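Local coordinates for stage II sporulation E family protein (Thermanaerovibrio acidaminovorans, PDB 3RNR) that is of unknown function but probably acts as a metal-dependent protein phosphatase of the PP2C family, at residues Y12-V16 with G159-V163; M22-A28 with I66-A72; G84-S90 with S146-L152; S90-C94 with I133-I137. One frame throughout, in Å; residues are numbered along the deposited sequence.

Contact 1: residues Y12-V16 with G159-V163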
loop_
_atom_site.group_PDB
_atom_site.type_symbol
_atom_site.label_atom_id
_atom_site.label_comp_id
_atom_site.label_asym_id
_atom_site.label_seq_id
_atom_site.Cartn_x
_atom_site.Cartn_y
_atom_site.Cartn_z
ATOM N N TYR B 12 3.367 2.924 7.087
ATOM C CA TYR B 12 1.976 3.351 7.247
ATOM C C TYR B 12 1.014 2.247 6.873
ATOM O O TYR B 12 1.385 1.291 6.188
ATOM C CB TYR B 12 1.695 4.585 6.381
ATOM C CG TYR B 12 1.869 4.330 4.897
ATOM C CD1 TYR B 12 0.863 3.721 4.147
ATOM C CD2 TYR B 12 3.043 4.675 4.253
ATOM C CE1 TYR B 12 1.029 3.487 2.784
ATOM C CE2 TYR B 12 3.215 4.447 2.901
ATOM C CZ TYR B 12 2.212 3.845 2.179
ATOM O OH TYR B 12 2.401 3.619 0.835
ATOM N N CYS B 13 -0.232 2.403 7.307
ATOM C CA CYS B 13 -1.292 1.465 6.960
ATOM C C CYS B 13 -2.583 2.241 6.763
ATOM O O CYS B 13 -2.801 3.276 7.395
ATOM C CB CYS B 13 -1.478 0.420 8.060
ATOM S SG CYS B 13 -1.783 1.081 9.748
ATOM N N VAL B 14 -3.430 1.758 5.865
ATOM C CA VAL B 14 -4.688 2.430 5.613
ATOM C C VAL B 14 -5.747 1.412 5.196
ATOM O O VAL B 14 -5.433 0.420 4.535
ATOM C CB VAL B 14 -4.521 3.560 4.551
ATOM C CG1 VAL B 14 -3.774 3.067 3.342
ATOM C CG2 VAL B 14 -5.889 4.135 4.144
ATOM N N VAL B 15 -6.983 1.648 5.621
ATOM C CA VAL B 15 -8.129 0.931 5.096
ATOM C C VAL B 15 -9.138 1.955 4.625
ATOM O O VAL B 15 -9.314 3.003 5.259
ATOM C CB VAL B 15 -8.787 -0.004 6.155
ATOM C CG1 VAL B 15 -7.850 -1.177 6.497
ATOM C CG2 VAL B 15 -9.175 0.787 7.436
ATOM N N VAL B 16 -9.805 1.648 3.520
ATOM C CA VAL B 16 -10.817 2.530 2.949
ATOM C C VAL B 16 -12.001 1.695 2.481
ATOM O O VAL B 16 -11.808 0.661 1.852
ATOM C CB VAL B 16 -10.272 3.275 1.706
ATOM C CG1 VAL B 16 -11.343 4.188 1.143
ATOM C CG2 VAL B 16 -9.027 4.106 2.060
ATOM N N GLY B 159 2.635 -1.771 17.884
ATOM C CA GLY B 159 2.173 -1.332 16.584
ATOM C C GLY B 159 0.764 -0.790 16.567
ATOM O O GLY B 159 0.213 -0.411 17.605
ATOM N N VAL B 160 0.196 -0.723 15.367
ATOM C CA VAL B 160 -1.132 -0.171 15.183
ATOM C C VAL B 160 -1.897 -1.025 14.171
ATOM O O VAL B 160 -1.314 -1.564 13.216
ATOM C CB VAL B 160 -1.050 1.304 14.716
ATOM C CG1 VAL B 160 -0.243 1.414 13.413
ATOM C CG2 VAL B 160 -2.458 1.919 14.563
ATOM N N LEU B 161 -3.201 -1.146 14.399
ATOM C CA LEU B 161 -4.082 -1.885 13.504
ATOM C C LEU B 161 -5.257 -0.997 13.116
ATOM O O LEU B 161 -5.879 -0.381 13.984
ATOM C CB LEU B 161 -4.580 -3.160 14.190
ATOM C CG LEU B 161 -5.666 -3.960 13.458
ATOM C CD1 LEU B 161 -5.021 -4.839 12.435
ATOM C CD2 LEU B 161 -6.468 -4.795 14.435
ATOM N N VAL B 162 -5.528 -0.903 11.817
ATOM C CA VAL B 162 -6.719 -0.223 11.335
ATOM C C VAL B 162 -7.699 -1.241 10.722
ATOM O O VAL B 162 -7.286 -2.218 10.086
ATOM C CB VAL B 162 -6.390 0.936 10.362
ATOM C CG1 VAL B 162 -5.606 2.055 11.091
ATOM C CG2 VAL B 162 -5.593 0.437 9.156
ATOM N N VAL B 163 -8.990 -0.994 10.912
ATOM C CA VAL B 163 -10.034 -1.979 10.627
ATOM C C VAL B 163 -11.214 -1.336 9.918
ATOM O O VAL B 163 -11.689 -0.296 10.370
ATOM C CB VAL B 163 -10.628 -2.515 11.939
ATOM C CG1 VAL B 163 -11.569 -3.675 11.657
ATOM C CG2 VAL B 163 -9.540 -2.926 12.884
#
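Val15 and Val162 meet in the interior of the molecule, methyl CG1 of Val15 lying 3.8 Å from CG2 of Val162. The two valines pass alongside each other, pointing opposite ways, and Val15 also touches the facing backbone. Its CG1 is 3.8 Å from Val162 O, and its CG2 touches the backbone of Val163, 3.9 Å from Val163 C.

The sulfur makes the second group of contacts. Cys13 SG reaches two valines of the other strand, Val162 CG2 at 3.9 Å and Val160 CG1 at 4.0 Å. Val160 holds that methyl between its backbone N and carbonyl carbon (chi1 58°), which turns it to the sulfur. Val162 CG2 therefore touches both Val15 and Cys13.

No hydrogen bond crosses. The axes of segments 12-16 and 159-163 run at 14° and come within 6.6 Å, consistent with small side chains between the strands.

Strand 10-18 lies in one sheet, bonded through its backbone to Ala75 and Ala77 of strand 72-80, while strand 159-164 lies in the other, beside strands 95-100 and 205-210. Helix 25-41 covers the far face of the first strand through Tyr12 and Val16, giving the alpha-beta-beta-alpha layering of PP2C phosphatases.

Contact 2: residues M22-A28 with I66-A72; sequences MIRGDEA and ILGRTGA
Thr70 and Ile23 form the tight part of the contact. A chi1 of 178° swings Thr70 OG1 away from its backbone N and toward Ile23 O, to which it donates at 2.7 Å, tilted a little from the carbonyl plane. Ile23 uses its N-H too, giving a nearly straight bond to Arg69 O, 3.2 Å long and in the carbonyl plane. Water 1 lies 2.9 Å from Ile23 O, to which it probably donates, and accepts from Gly71 N, bridging the backbones. The methyl of Ala28 sits 3.5 Å from Thr70 OG1. Ile23 CD1 is pressed against two branches of Ile66, 3.4 Å from both CG2 and CD1, closer than carbon atoms usually pack.

Arg24 is the N-cap residue of helix 25-41, three residues after the last glycine of a DGMGG sequence that resembles the metal-binding signature of PP2C phosphatases. The facing loop turns at Ile66-Arg69 in a type II beta turn.

Toward solvent the packing is looser. Selenomethionine Met22 lays its terminal CE against the backbone of Gly68 and Arg69. The aliphatic part of Arg24 brushes Ile66, CD to CD1 4.1 Å, crossing it at about a right angle. Its guanidinium grips Glu27 side-on: NE bonds OE2 from above the carboxylate plane, while NH1 forms a 2.8 Å salt bridge with OE1 from the syn side, tilted out of that plane. A glycerol, probably from the crystallisation liquor, also bonds Glu27 OE1.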
loop_
_atom_site.group_PDB
_atom_site.type_symbol
_atom_site.label_atom_id
_atom_site.label_comp_id
_atom_site.label_asym_id
_atom_site.label_seq_id
_atom_site.Cartn_x
_atom_site.Cartn_y
_atom_site.Cartn_z
HETATM N N MSE B 22 -24.874 4.310 -0.641
HETATM C CA MSE B 22 -24.898 5.463 -1.522
HETATM C C MSE B 22 -24.336 5.067 -2.865
HETATM O O MSE B 22 -24.058 3.896 -3.094
HETATM C CB MSE B 22 -24.089 6.591 -0.901
HETATM C CG MSE B 22 -24.802 7.177 0.293
HETATM SE SE MSE B 22 -23.614 8.024 1.517
HETATM C CE MSE B 22 -23.447 9.671 0.626
ATOM N N ILE B 23 -24.167 6.030 -3.759
ATOM C CA ILE B 23 -23.819 5.699 -5.132
ATOM C C ILE B 23 -22.307 5.701 -5.383
ATOM O O ILE B 23 -21.556 6.441 -4.742
ATOM C CB ILE B 23 -24.514 6.613 -6.158
ATOM C CG1 ILE B 23 -23.926 8.017 -6.107
ATOM C CG2 ILE B 23 -26.019 6.639 -5.936
ATOM C CD1 ILE B 23 -23.916 8.681 -7.458
ATOM N N ARG B 24 -21.880 4.802 -6.265
ATOM C CA ARG B 24 -20.499 4.736 -6.739
ATOM C C ARG B 24 -19.499 4.688 -5.588
ATOM O O ARG B 24 -18.452 5.339 -5.626
ATOM C CB ARG B 24 -20.216 5.881 -7.716
ATOM C CG ARG B 24 -21.131 5.825 -8.955
ATOM C CD ARG B 24 -21.006 7.046 -9.865
ATOM N NE ARG B 24 -19.767 7.056 -10.634
ATOM C CZ ARG B 24 -19.416 8.032 -11.468
ATOM N NH1 ARG B 24 -18.263 7.970 -12.129
ATOM N NH2 ARG B 24 -20.217 9.076 -11.631
ATOM N N GLY B 25 -19.818 3.884 -4.579
ATOM C CA GLY B 25 -18.963 3.760 -3.409
ATOM C C GLY B 25 -17.547 3.306 -3.728
ATOM O O GLY B 25 -16.583 3.815 -3.160
ATOM N N ASP B 26 -17.410 2.346 -4.638
ATOM C CA ASP B 26 -16.087 1.839 -4.986
ATOM C C ASP B 26 -15.218 2.897 -5.667
ATOM O O ASP B 26 -14.023 2.967 -5.425
ATOM C CB ASP B 26 -16.206 0.594 -5.875
ATOM C CG ASP B 26 -16.433 -0.685 -5.066
ATOM O OD1 ASP B 26 -16.620 -0.595 -3.827
ATOM O OD2 ASP B 26 -16.422 -1.780 -5.671
ATOM N N GLU B 27 -15.821 3.707 -6.532
ATOM C CA GLU B 27 -15.102 4.797 -7.174
ATOM C C GLU B 27 -14.696 5.878 -6.176
ATOM O O GLU B 27 -13.618 6.449 -6.295
ATOM C CB GLU B 27 -15.944 5.405 -8.305
ATOM C CG GLU B 27 -16.150 4.455 -9.470
ATOM C CD GLU B 27 -17.057 5.046 -10.543
ATOM O OE1 GLU B 27 -16.592 5.928 -11.286
ATOM O OE2 GLU B 27 -18.231 4.639 -10.627
ATOM N N ALA B 28 -15.557 6.181 -5.207
ATOM C CA ALA B 28 -15.175 7.102 -4.131
ATOM C C ALA B 28 -13.991 6.550 -3.334
ATOM O O ALA B 28 -13.046 7.276 -3.016
ATOM C CB ALA B 28 -16.345 7.338 -3.188
ATOM N N ILE B 66 -22.792 14.733 -8.122
ATOM C CA ILE B 66 -23.141 13.862 -6.995
ATOM C C ILE B 66 -22.684 14.227 -5.558
ATOM O O ILE B 66 -22.680 13.353 -4.693
ATOM C CB ILE B 66 -22.907 12.368 -7.301
ATOM C CG1 ILE B 66 -21.460 12.107 -7.702
ATOM C CG2 ILE B 66 -23.848 11.908 -8.406
ATOM C CD1 ILE B 66 -21.187 10.635 -7.938
ATOM N N LEU B 67 -22.140 15.423 -5.341
ATOM C CA LEU B 67 -21.549 15.745 -4.037
ATOM C C LEU B 67 -22.491 15.437 -2.882
ATOM O O LEU B 67 -23.650 15.833 -2.891
ATOM C CB LEU B 67 -21.142 17.214 -3.971
ATOM C CG LEU B 67 -20.534 17.674 -2.640
ATOM C CD1 LEU B 67 -19.252 16.905 -2.338
ATOM C CD2 LEU B 67 -20.266 19.182 -2.654
ATOM N N GLY B 68 -21.985 14.715 -1.885
ATOM C CA GLY B 68 -22.777 14.389 -0.714
ATOM C C GLY B 68 -23.554 13.101 -0.885
ATOM O O GLY B 68 -24.087 12.560 0.072
ATOM N N ARG B 69 -23.651 12.632 -2.125
ATOM C CA ARG B 69 -24.367 11.391 -2.410
ATOM C C ARG B 69 -23.477 10.161 -2.623
ATOM O O ARG B 69 -23.973 9.062 -2.899
ATOM C CB ARG B 69 -25.338 11.591 -3.580
ATOM C CG ARG B 69 -26.491 12.524 -3.240
ATOM C CD ARG B 69 -27.674 12.288 -4.171
ATOM N NE ARG B 69 -27.376 12.679 -5.541
ATOM C CZ ARG B 69 -28.011 12.204 -6.607
ATOM N NH1 ARG B 69 -27.671 12.622 -7.816
ATOM N NH2 ARG B 69 -28.979 11.309 -6.464
ATOM N N THR B 70 -22.166 10.359 -2.507
ATOM C CA THR B 70 -21.192 9.291 -2.681
ATOM C C THR B 70 -20.090 9.548 -1.640
ATOM O O THR B 70 -19.830 10.689 -1.274
ATOM C CB THR B 70 -20.584 9.302 -4.113
ATOM O OG1 THR B 70 -19.594 8.263 -4.251
ATOM C CG2 THR B 70 -19.961 10.649 -4.421
ATOM N N GLY B 71 -19.442 8.505 -1.156
ATOM C CA GLY B 71 -18.421 8.727 -0.147
ATOM C C GLY B 71 -17.740 7.462 0.309
ATOM O O GLY B 71 -18.087 6.371 -0.136
ATOM N N ALA B 72 -16.773 7.607 1.214
ATOM C CA ALA B 72 -16.072 6.454 1.752
ATOM C C ALA B 72 -15.746 6.728 3.206
ATOM O O ALA B 72 -15.785 7.874 3.641
ATOM C CB ALA B 72 -14.781 6.202 0.949
HETATM O O HOH W 1 -20.921 6.054 -1.949
#

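Contact 3: residues G84-S90 with S146-L152; sequences GTLEWAS and STSEAPL
Ser148 OG is gripped from two sides: it accepts the backbone N-H of Trp88 at 2.9 Å, with an angle of 164° at the hydrogen, and donates to water 2. That water gives its own protons to Glu87 OE2 and to Glu149 O, and it bridges the two segments where the strands part.

The same serine packs on the indole of Trp88. Its CB lies over the five-membered ring, 3.6 Å from the centroid and 22° off the normal, a CH-pi contact. The backbone of Thr147 and Ser148 continues over that face. Ser148 N also donates to Trp88 O at 3.1 Å, coming from above the carbonyl plane. Trp88 CG sits between backbone N and carbonyl carbon (chi1 56°), which folds the ring back under the neighbouring strand. At the ring edge stands Ser146, its OG 3.4 Å from Trp88 CZ3 and bonded to Leu109 N.

On either side of this loop regular pairing resumes. Leu86 and Leu152 exchange two backbone bonds, the shorter from Leu86 N to Leu152 O at 2.7 Å, and their CD2 methyls touch. Ser90 and Ser146 do likewise, Ser90 N to Ser146 O being 2.8 Å. Trp88 also packs on Val96 of the second sheet. The result is an antiparallel outer strand, interrupted by a short loop, closing one side of a PP2C-type beta sandwich.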
loop_
_atom_site.group_PDB
_atom_site.type_symbol
_atom_site.label_atom_id
_atom_site.label_comp_id
_atom_site.label_asym_id
_atom_site.label_seq_id
_atom_site.Cartn_x
_atom_site.Cartn_y
_atom_site.Cartn_z
ATOM N N GLY B 84 10.159 6.084 16.564
ATOM C CA GLY B 84 9.171 5.146 17.059
ATOM C C GLY B 84 7.791 5.711 17.392
ATOM O O GLY B 84 7.006 5.049 18.067
ATOM N N THR B 85 7.470 6.910 16.913
ATOM C CA THR B 85 6.202 7.549 17.293
ATOM C C THR B 85 5.077 7.262 16.300
ATOM O O THR B 85 5.303 7.159 15.101
ATOM C CB THR B 85 6.331 9.066 17.446
ATOM O OG1 THR B 85 6.850 9.616 16.232
ATOM C CG2 THR B 85 7.265 9.417 18.618
ATOM N N LEU B 86 3.869 7.132 16.839
ATOM C CA LEU B 86 2.687 6.772 16.097
ATOM C C LEU B 86 1.720 7.947 15.957
ATOM O O LEU B 86 1.447 8.652 16.928
ATOM C CB LEU B 86 1.969 5.652 16.845
ATOM C CG LEU B 86 0.561 5.269 16.386
ATOM C CD1 LEU B 86 0.613 4.633 15.002
ATOM C CD2 LEU B 86 -0.070 4.314 17.385
ATOM N N GLU B 87 1.197 8.144 14.748
ATOM C CA GLU B 87 0.062 9.045 14.540
ATOM C C GLU B 87 -1.044 8.295 13.800
ATOM O O GLU B 87 -0.775 7.304 13.124
ATOM C CB GLU B 87 0.464 10.277 13.723
ATOM C CG GLU B 87 1.491 11.176 14.427
ATOM C CD GLU B 87 1.597 12.522 13.750
ATOM O OE1 GLU B 87 2.017 12.584 12.571
ATOM O OE2 GLU B 87 1.211 13.509 14.383
ATOM N N TRP B 88 -2.280 8.772 13.907
ATOM C CA TRP B 88 -3.386 8.099 13.228
ATOM C C TRP B 88 -4.529 9.070 12.972
ATOM O O TRP B 88 -4.592 10.157 13.571
ATOM C CB TRP B 88 -3.880 6.883 14.033
ATOM C CG TRP B 88 -4.286 7.235 15.447
ATOM C CD1 TRP B 88 -3.503 7.169 16.565
ATOM C CD2 TRP B 88 -5.569 7.710 15.881
ATOM N NE1 TRP B 88 -4.216 7.591 17.667
ATOM C CE2 TRP B 88 -5.483 7.938 17.271
ATOM C CE3 TRP B 88 -6.776 7.993 15.220
ATOM C CZ2 TRP B 88 -6.563 8.412 18.023
ATOM C CZ3 TRP B 88 -7.851 8.474 15.966
ATOM C CH2 TRP B 88 -7.736 8.680 17.355
ATOM N N ALA B 89 -5.416 8.698 12.053
ATOM C CA ALA B 89 -6.613 9.493 11.806
ATOM C C ALA B 89 -7.701 8.603 11.226
ATOM O O ALA B 89 -7.405 7.593 10.574
ATOM C CB ALA B 89 -6.304 10.658 10.880
ATOM N N SER B 90 -8.958 8.963 11.462
ATOM C CA SER B 90 -10.046 8.168 10.900
ATOM C C SER B 90 -11.291 9.004 10.695
ATOM O O SER B 90 -11.495 10.017 11.368
ATOM C CB SER B 90 -10.336 6.933 11.763
ATOM O OG SER B 90 -10.951 7.276 12.984
ATOM N N SER B 146 -11.393 11.924 13.575
ATOM C CA SER B 146 -10.817 11.410 14.815
ATOM C C SER B 146 -9.314 11.333 14.576
ATOM O O SER B 146 -8.905 10.763 13.570
ATOM C CB SER B 146 -11.418 10.028 15.121
ATOM O OG SER B 146 -11.011 9.552 16.403
ATOM N N THR B 147 -8.495 11.920 15.454
ATOM C CA THR B 147 -7.033 11.956 15.246
ATOM C C THR B 147 -6.228 11.755 16.529
ATOM O O THR B 147 -6.709 12.056 17.618
ATOM C CB THR B 147 -6.550 13.317 14.642
ATOM O OG1 THR B 147 -6.776 14.373 15.583
ATOM C CG2 THR B 147 -7.280 13.653 13.364
ATOM N N SER B 148 -4.991 11.276 16.383
ATOM C CA SER B 148 -4.037 11.276 17.483
ATOM C C SER B 148 -3.760 12.736 17.815
ATOM O O SER B 148 -4.048 13.631 17.005
ATOM C CB SER B 148 -2.732 10.598 17.059
ATOM O OG SER B 148 -2.335 11.045 15.771
ATOM N N GLU B 149 -3.263 13.006 19.016
ATOM C CA GLU B 149 -2.876 14.379 19.266
ATOM C C GLU B 149 -1.367 14.459 19.394
ATOM O O GLU B 149 -0.695 14.493 18.367
ATOM C CB GLU B 149 -3.555 14.826 20.562
ATOM C CG GLU B 149 -5.031 15.081 20.398
ATOM C CD GLU B 149 -5.284 16.320 19.568
ATOM O OE1 GLU B 149 -4.400 17.214 19.543
ATOM O OE2 GLU B 149 -6.351 16.399 18.933
ATOM N N ALA B 150 -0.810 14.206 20.578
ATOM C CA ALA B 150 0.649 14.119 20.663
ATOM C C ALA B 150 1.000 12.745 20.119
ATOM O O ALA B 150 0.343 11.774 20.466
ATOM C CB ALA B 150 1.138 14.265 22.116
ATOM N N PRO B 151 2.022 12.648 19.260
ATOM C CA PRO B 151 2.390 11.330 18.734
ATOM C C PRO B 151 2.676 10.329 19.858
ATOM O O PRO B 151 3.273 10.695 20.860
ATOM C CB PRO B 151 3.661 11.626 17.933
ATOM C CG PRO B 151 3.483 13.059 17.511
ATOM C CD PRO B 151 2.854 13.722 18.694
ATOM N N LEU B 152 2.246 9.082 19.695
ATOM C CA LEU B 152 2.397 8.075 20.747
ATOM C C LEU B 152 3.708 7.312 20.590
ATOM O O LEU B 152 3.966 6.737 19.531
ATOM C CB LEU B 152 1.240 7.072 20.692
ATOM C CG LEU B 152 -0.212 7.508 20.927
ATOM C CD1 LEU B 152 -0.657 8.611 19.974
ATOM C CD2 LEU B 152 -1.139 6.302 20.794
HETATM O O HOH W 2 -0.784 13.254 16.041
#

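Contact 4: residues S90-C94 with I133-I137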
loop_
_atom_site.group_PDB
_atom_site.type_symbol
_atom_site.label_atom_id
_atom_site.label_comp_id
_atom_site.label_asym_id
_atom_site.label_seq_id
_atom_site.Cartn_x
_atom_site.Cartn_y
_atom_site.Cartn_z
ATOM N N SER B 90 -8.958 8.963 11.462
ATOM C CA SER B 90 -10.046 8.168 10.900
ATOM C C SER B 90 -11.291 9.004 10.695
ATOM O O SER B 90 -11.495 10.017 11.368
ATOM C CB SER B 90 -10.336 6.933 11.763
ATOM O OG SER B 90 -10.951 7.276 12.984
ATOM N N VAL B 91 -12.108 8.594 9.736
ATOM C CA VAL B 91 -13.355 9.286 9.462
ATOM C C VAL B 91 -14.422 8.244 9.192
ATOM O O VAL B 91 -14.256 7.379 8.313
ATOM C CB VAL B 91 -13.228 10.224 8.237
ATOM C CG1 VAL B 91 -14.574 10.858 7.903
ATOM C CG2 VAL B 91 -12.176 11.325 8.489
ATOM N N GLY B 92 -15.548 8.356 9.875
ATOM C CA GLY B 92 -16.573 7.334 9.760
ATOM C C GLY B 92 -16.460 6.214 10.776
ATOM O O GLY B 92 -16.238 6.455 11.966
ATOM N N ASP B 93 -16.812 5.010 10.346
ATOM C CA ASP B 93 -16.864 3.853 11.239
ATOM C C ASP B 93 -15.651 2.919 11.180
ATOM O O ASP B 93 -15.693 1.840 11.763
ATOM C CB ASP B 93 -18.162 3.070 11.044
ATOM C CG ASP B 93 -18.268 2.493 9.661
ATOM O OD1 ASP B 93 -17.506 2.955 8.796
ATOM O OD2 ASP B 93 -19.088 1.581 9.436
ATOM N N CYS B 94 -14.626 3.259 10.403
ATOM C CA CYS B 94 -13.377 2.495 10.477
ATOM C C CYS B 94 -12.714 2.762 11.822
ATOM O O CYS B 94 -12.953 3.800 12.430
ATOM C CB CYS B 94 -12.436 2.865 9.345
ATOM S SG CYS B 94 -13.023 2.363 7.732
ATOM N N ILE B 133 -23.969 7.147 9.669
ATOM C CA ILE B 133 -22.678 7.843 9.631
ATOM C C ILE B 133 -22.831 9.353 9.535
ATOM O O ILE B 133 -23.585 9.858 8.702
ATOM C CB ILE B 133 -21.847 7.400 8.426
ATOM C CG1 ILE B 133 -21.627 5.893 8.466
ATOM C CG2 ILE B 133 -20.494 8.158 8.395
ATOM C CD1 ILE B 133 -20.981 5.444 9.707
ATOM N N THR B 134 -22.198 10.066 10.455
ATOM C CA THR B 134 -22.221 11.529 10.438
ATOM C C THR B 134 -21.018 12.244 9.819
ATOM O O THR B 134 -21.047 13.465 9.630
ATOM C CB THR B 134 -22.421 12.054 11.852
ATOM O OG1 THR B 134 -21.338 11.595 12.660
ATOM C CG2 THR B 134 -23.719 11.492 12.422
ATOM N N SER B 135 -19.947 11.503 9.552
ATOM C CA SER B 135 -18.766 12.086 8.922
ATOM C C SER B 135 -18.166 11.050 7.979
ATOM O O SER B 135 -18.011 9.903 8.366
ATOM C CB SER B 135 -17.748 12.527 9.979
ATOM O OG SER B 135 -16.731 13.321 9.379
ATOM N N PHE B 136 -17.863 11.439 6.742
ATOM C CA PHE B 136 -17.311 10.500 5.761
ATOM C C PHE B 136 -16.512 11.286 4.739
ATOM O O PHE B 136 -16.687 12.503 4.610
ATOM C CB PHE B 136 -18.419 9.668 5.070
ATOM C CG PHE B 136 -19.416 10.497 4.287
ATOM C CD1 PHE B 136 -19.194 10.791 2.945
ATOM C CD2 PHE B 136 -20.579 10.970 4.890
ATOM C CE1 PHE B 136 -20.118 11.560 2.206
ATOM C CE2 PHE B 136 -21.515 11.742 4.164
ATOM C CZ PHE B 136 -21.275 12.034 2.822
ATOM N N ILE B 137 -15.633 10.592 4.020
ATOM C CA ILE B 137 -14.810 11.224 3.010
ATOM C C ILE B 137 -15.715 11.482 1.821
ATOM O O ILE B 137 -16.292 10.543 1.252
ATOM C CB ILE B 137 -13.634 10.305 2.571
ATOM C CG1 ILE B 137 -12.816 9.846 3.786
ATOM C CG2 ILE B 137 -12.741 11.022 1.560
ATOM C CD1 ILE B 137 -12.164 11.025 4.556
#
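Gly92 and Asp93 begin a Gly-Asp-Cys-Arg sequence, the likely counterpart of the GDSR sequence of PP2C phosphatases, and both lie against the loop 133-137. Gly92 CA packs against Ser135 O at 3.3 Å, and its backbone angles (phi 91°, psi -145°) are those of a glycine. Gly92 N bonds instead to His111 ND1.

Just before the glycine, Val91 makes the broadest apolar contact. With CG1 anti to the backbone N (chi1 176°), this methyl leans on the backbone of Phe136, 3.5 Å from its CA, and also meets Ser135 OG at 3.6 Å. The serine hydroxyl is bonded to Glu144 O and touches the valine methyl by packing alone. From the other end Ile137 crosses Val91 at about a right angle, CD1 lying 3.9 Å from Val91 CB and equally near CG2. Val50 of helix 46-63 packs on Val91 too.

Past the glycine, the methyl CD1 of Ile133 touches Asp93 CB at 3.9 Å. The carboxylate is held by other groups: OD1 is bonded to Tyr168 OH and, weakly, to Thr73 OG1. Asp93 N is buried and has no partner in the model. This is the short connection by which the chain passes from strand 85-91 of one sheet to strand 95-100 of the other, as in the PP2C fold.

Contacts 1 and 4 are buried, whereas contacts 2 and 3 reach the surface on opposite sides of the chain's centre. Contact 1 joins the two sheets purely by apolar side chains; contact 3 works within one sheet, by backbone pairing, a serine hydroxyl and an indole face. They touch through Val160 and Leu86. Contact 4 shares Ser90 with contact 3, where strand 85-91 ends, and there loops replace pairing and no hydrogen bond crosses. Contact 2, about 13 Å from contact 4 between centres, combines loop hydrogen bonds, a water and isoleucine packing; the two meet at Ala72 O and Ile137 N, a probable hydrogen bond, with Phe136 packed on Gly71. Cys94 extends contact 4 to Val15 and Val163 of contact 1.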